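6-O-methylguanine DNA methyltransferase (Enterococcus faecalis, PDB 2B6C) is of unknown function but probably takes part in the repair of alkylated DNA. Local coordinates at residues K53-L56 and C57-E61; T170-F173 and F174-K177. One frame throughout, in Å; residues are numbered along the deposited sequence. Where two conformers were deposited one is given.

Contact 1. Residues K53-L56 and C57-E61. With SO4 (sulfate ion), chain D.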
# COMPACT_ATOMS: atom_id res chain seq x y z
N LYS B 53 3.08 -12.31 -11.62
CA LYS B 53 3.22 -13.12 -10.42
C LYS B 53 4.37 -14.14 -10.54
O LYS B 53 5.15 -14.31 -9.61
CB LYS B 53 1.90 -13.84 -10.09
CG LYS B 53 1.91 -14.66 -8.75
CD LYS B 53 2.31 -13.82 -7.50
CE LYS B 53 1.34 -12.67 -7.18
NZ LYS B 53 -0.04 -13.19 -6.86
N GLU B 54 4.45 -14.82 -11.68
CA GLU B 54 5.47 -15.86 -11.85
C GLU B 54 6.88 -15.26 -11.76
O GLU B 54 7.76 -15.83 -11.11
CB GLU B 54 5.29 -16.61 -13.17
CG GLU B 54 6.08 -17.94 -13.22
CD GLU B 54 5.95 -18.66 -14.58
OE1 GLU B 54 5.66 -18.00 -15.61
OE2 GLU B 54 6.15 -19.91 -14.64
N LYS B 55 7.08 -14.11 -12.40
CA LYS B 55 8.35 -13.42 -12.33
C LYS B 55 8.68 -13.04 -10.88
O LYS B 55 9.81 -13.25 -10.45
CB LYS B 55 8.39 -12.19 -13.27
CG LYS B 55 9.75 -11.49 -13.26
CD LYS B 55 9.81 -10.33 -14.25
CE LYS B 55 11.12 -9.57 -14.09
NZ LYS B 55 11.23 -8.48 -15.10
N LEU B 56 7.68 -12.51 -10.14
CA LEU B 56 7.87 -12.11 -8.75
C LEU B 56 8.35 -13.28 -7.88
O LEU B 56 9.30 -13.14 -7.11
CB LEU B 56 6.61 -11.46 -8.16
CG LEU B 56 6.64 -11.02 -6.67
CD1 LEU B 56 7.81 -10.07 -6.32
CD2 LEU B 56 5.29 -10.43 -6.25
N CYS B 57 7.69 -14.44 -7.99
CA CYS B 57 8.12 -15.64 -7.25
C CYS B 57 9.52 -16.11 -7.64
O CYS B 57 10.31 -16.52 -6.78
CB CYS B 57 7.11 -16.79 -7.43
SG CYS B 57 5.43 -16.32 -6.84
N GLN B 58 9.82 -16.05 -8.93
CA GLN B 58 11.13 -16.43 -9.42
C GLN B 58 12.23 -15.51 -8.95
O GLN B 58 13.35 -15.95 -8.72
CB GLN B 58 11.13 -16.50 -10.94
CG GLN B 58 10.48 -17.77 -11.50
CD GLN B 58 10.24 -17.67 -13.01
OE1 GLN B 58 10.21 -16.56 -13.58
NE2 GLN B 58 10.06 -18.81 -13.65
N GLU B 59 11.94 -14.23 -8.86
CA GLU B 59 12.91 -13.24 -8.41
C GLU B 59 13.14 -13.39 -6.91
O GLU B 59 14.27 -13.34 -6.43
CB GLU B 59 12.43 -11.82 -8.74
CG GLU B 59 12.43 -11.50 -10.23
CD GLU B 59 13.76 -10.93 -10.72
OE1 GLU B 59 14.63 -10.58 -9.90
OE2 GLU B 59 13.92 -10.78 -11.95
N ILE B 60 12.07 -13.62 -6.16
CA ILE B 60 12.22 -13.83 -4.72
C ILE B 60 13.12 -15.04 -4.51
O ILE B 60 14.06 -15.00 -3.72
CB ILE B 60 10.86 -14.02 -4.01
CG1 ILE B 60 10.12 -12.68 -3.97
CG2 ILE B 60 11.05 -14.58 -2.59
CD1 ILE B 60 8.69 -12.76 -3.53
N GLU B 61 12.83 -16.13 -5.23
CA GLU B 61 13.63 -17.32 -5.13
C GLU B 61 15.10 -17.07 -5.55
O GLU B 61 16.00 -17.48 -4.83
CB GLU B 61 12.97 -18.47 -5.92
CG GLU B 61 13.85 -19.71 -6.12
CD GLU B 61 14.13 -20.52 -4.82
OE1 GLU B 61 13.47 -20.31 -3.76
OE2 GLU B 61 15.01 -21.40 -4.88
S SO4 D . 0.14 -11.56 -14.38
O1 SO4 D . 1.07 -11.16 -15.46
O2 SO4 D . -1.01 -12.18 -15.01
O3 SO4 D . -0.20 -10.32 -13.68
O4 SO4 D . 0.66 -12.55 -13.45
O HOH W 1 8.15 -16.17 -15.71

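Contact 2. Residues T170-F173 and F174-K177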
# COMPACT_ATOMS: atom_id res chain seq x y z
N THR B 170 10.45 -25.65 26.61
CA THR B 170 11.49 -25.73 25.59
C THR B 170 12.73 -24.93 26.03
O THR B 170 12.63 -23.77 26.37
CB THR B 170 10.96 -25.25 24.24
OG1 THR B 170 9.83 -26.06 23.88
CG2 THR B 170 12.04 -25.36 23.15
N GLU B 171 13.88 -25.59 26.00
CA GLU B 171 15.16 -25.06 26.45
C GLU B 171 15.69 -23.93 25.56
O GLU B 171 16.38 -23.00 26.01
CB GLU B 171 16.18 -26.21 26.44
CG GLU B 171 15.59 -27.61 26.73
CD GLU B 171 14.87 -28.27 25.52
OE1 GLU B 171 15.32 -28.12 24.36
OE2 GLU B 171 13.85 -28.96 25.75
N GLU B 172 15.39 -24.05 24.26
CA GLU B 172 15.91 -23.15 23.24
C GLU B 172 15.71 -21.64 23.55
O GLU B 172 14.57 -21.16 23.65
CB GLU B 172 15.30 -23.50 21.87
CG GLU B 172 15.72 -22.56 20.76
CD GLU B 172 17.24 -22.45 20.64
OE1 GLU B 172 17.91 -23.49 20.45
OE2 GLU B 172 17.76 -21.34 20.74
N PHE B 173 16.83 -20.92 23.65
CA PHE B 173 16.86 -19.46 23.80
C PHE B 173 15.92 -18.74 22.82
O PHE B 173 15.17 -17.87 23.23
CB PHE B 173 18.30 -18.90 23.66
CG PHE B 173 18.35 -17.39 23.51
CD1 PHE B 173 18.33 -16.55 24.64
CD2 PHE B 173 18.39 -16.80 22.23
CE1 PHE B 173 18.37 -15.15 24.50
CE2 PHE B 173 18.42 -15.41 22.08
CZ PHE B 173 18.41 -14.58 23.21
N PHE B 174 15.96 -19.09 21.55
CA PHE B 174 15.16 -18.35 20.56
C PHE B 174 13.67 -18.64 20.72
O PHE B 174 12.83 -17.92 20.19
CB PHE B 174 15.61 -18.67 19.14
CG PHE B 174 16.98 -18.12 18.81
CD1 PHE B 174 18.07 -18.96 18.71
CD2 PHE B 174 17.16 -16.74 18.60
CE1 PHE B 174 19.35 -18.45 18.40
CE2 PHE B 174 18.43 -16.24 18.29
CZ PHE B 174 19.51 -17.09 18.19
N ILE B 175 13.34 -19.72 21.42
CA ILE B 175 11.95 -20.01 21.71
C ILE B 175 11.51 -19.27 22.97
O ILE B 175 10.46 -18.61 22.98
CB ILE B 175 11.69 -21.54 21.74
CG1 ILE B 175 11.67 -22.12 20.33
CG2 ILE B 175 10.42 -21.84 22.51
CD1 ILE B 175 10.45 -21.71 19.46
N GLN B 176 12.32 -19.30 24.03
CA GLN B 176 11.91 -18.65 25.27
C GLN B 176 11.83 -17.12 25.07
O GLN B 176 10.91 -16.47 25.59
CB GLN B 176 12.83 -19.04 26.44
CG GLN B 176 12.67 -20.51 26.90
CD GLN B 176 11.24 -20.80 27.26
OE1 GLN B 176 10.60 -19.96 27.86
NE2 GLN B 176 10.72 -21.95 26.87
N LYS B 177 12.78 -16.58 24.31
CA LYS B 177 12.78 -15.19 23.90
C LYS B 177 11.50 -14.83 23.15
O LYS B 177 10.93 -13.78 23.40
CB LYS B 177 13.95 -14.96 22.96
CG LYS B 177 14.84 -13.82 23.37
CD LYS B 177 14.16 -12.51 23.08
CE LYS B 177 15.17 -11.41 23.05
NZ LYS B 177 14.81 -10.35 24.06

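Contact 1. Residues K53-L56 and C57-E61
The first turns of helix 53-65 hold this contact, with Lys53, Glu54, Lys55 and Leu56 each accepting the backbone N-H four residues on. Cys57 N reaches Lys53 O at 3.0 Å in an almost straight bond (169°). Ahead of these bonds the first backbone N-H of the helix is taken by a sulfate, probably from the crystallisation liquor: Lys53 N donates to sulfate O4 at 3.0 Å, and Lys53 N of the second subunit also binds this ion. This is consistent with the positive end of the helix dipole, which probably helps hold the anion. On the exposed side Glu54 and Gln58 have their carboxylate and amide planes nearly parallel, 13° apart, and one water donates to Gln58 OE1 and, weakly, to Glu54 OE1. Next to them Lys55 runs extended alongside Glu59, its CE 3.7 Å from Glu59 OE2; the charged ends do not touch, and Lys55 makes a cation-pi contact with Trp51. Within the all-helical fold of the AlkD-like family the buried side of the helix faces helix 69-81, where Ile60 packs on Leu78 and Ala79. Leu56 CD1 meets Ile60 CD1 at 4.0 Å. Lys53 chi1 (-176°) and the bend at chi2 set CD 4.1 Å from Cys57 SG, itself covalently linked to beta-mercaptoethanol; bends at chi3 and chi4 carry NZ on to Arg85 O (hydrogen bond) and Glu90 (salt bridge).

Contact 2. Residues T170-F173 and F174-K177
Glu172 meets Phe174 as the N-cap of helix 173-186, its carboxylate closing the start of the helix. Phe174 N donates to Glu172 OE2 at 3.0 Å in a virtually straight bond (177°), using the anti lone pair of the oxygen. With CG anti to the backbone N (chi1 177°), the bend at chi2 turns the carboxylate forward to this N-H and beside the Phe174 ring, OE2 lying 3.1 Å from Phe174 CD1. The negative group probably gains from the positive end of the helix dipole. The backbone oxygen of the cap is gripped twice: Glu172 O accepts from Gln176 N, and from Ile175 N at 2.9 Å, which sits well above the carbonyl plane. One residue on, Phe173 O takes Lys177 N, and Phe174 O accepts from Arg142 NH2.

The loop leading in is held by a buried amide. Gln176 NE2 donates to Thr170 O at 2.7 Å, in the carbonyl plane and on a lone pair; further weak bonds run from NE2 to Asp167 O and Arg168 O, and Gln176 OE1 accepts from Ser204 OG. Thr170 OG1 is satisfied by Asp167, leaving its CG2 to pack on Ile175 CG2 at 3.9 Å. Lys177 lays its aliphatic part along Phe173, CG 3.7 Å from Phe173 CZ, and carries NZ on to a salt bridge with Glu210.

Phe174 touches Phe138 and Trp139, linking the helix start to helix 138-146, and stacks edge-to-face with Trp103, just ahead of helix 104-120. The two phenylalanines form a T-shaped pair, centroids 5.1 Å apart and planes at 78°, in which Phe173 CD2 stands 3.8 Å above the centre of the Phe174 ring.

From the N terminus the chain first reaches contact 1, on the opening turns of helix 53-65, and closes it before contact 2 begins at Thr170; the two are in series, neither nested nor crossed. Each is local to one continuous run of chain, so neither closes a long loop. Contact 2 marks the passage from the loop after helix 157-166 into helix 173-186. Contact 1 and contact 2 lie on opposite sides of the chain's centre; the centres of contact 1 and contact 2 are about 33 Å apart, and the nearest atoms of contact 1 and contact 2 about 22 Å apart. Around contact 1 gather helix 69-81 and the second subunit; around contact 2, helices 138-146 and 205-211.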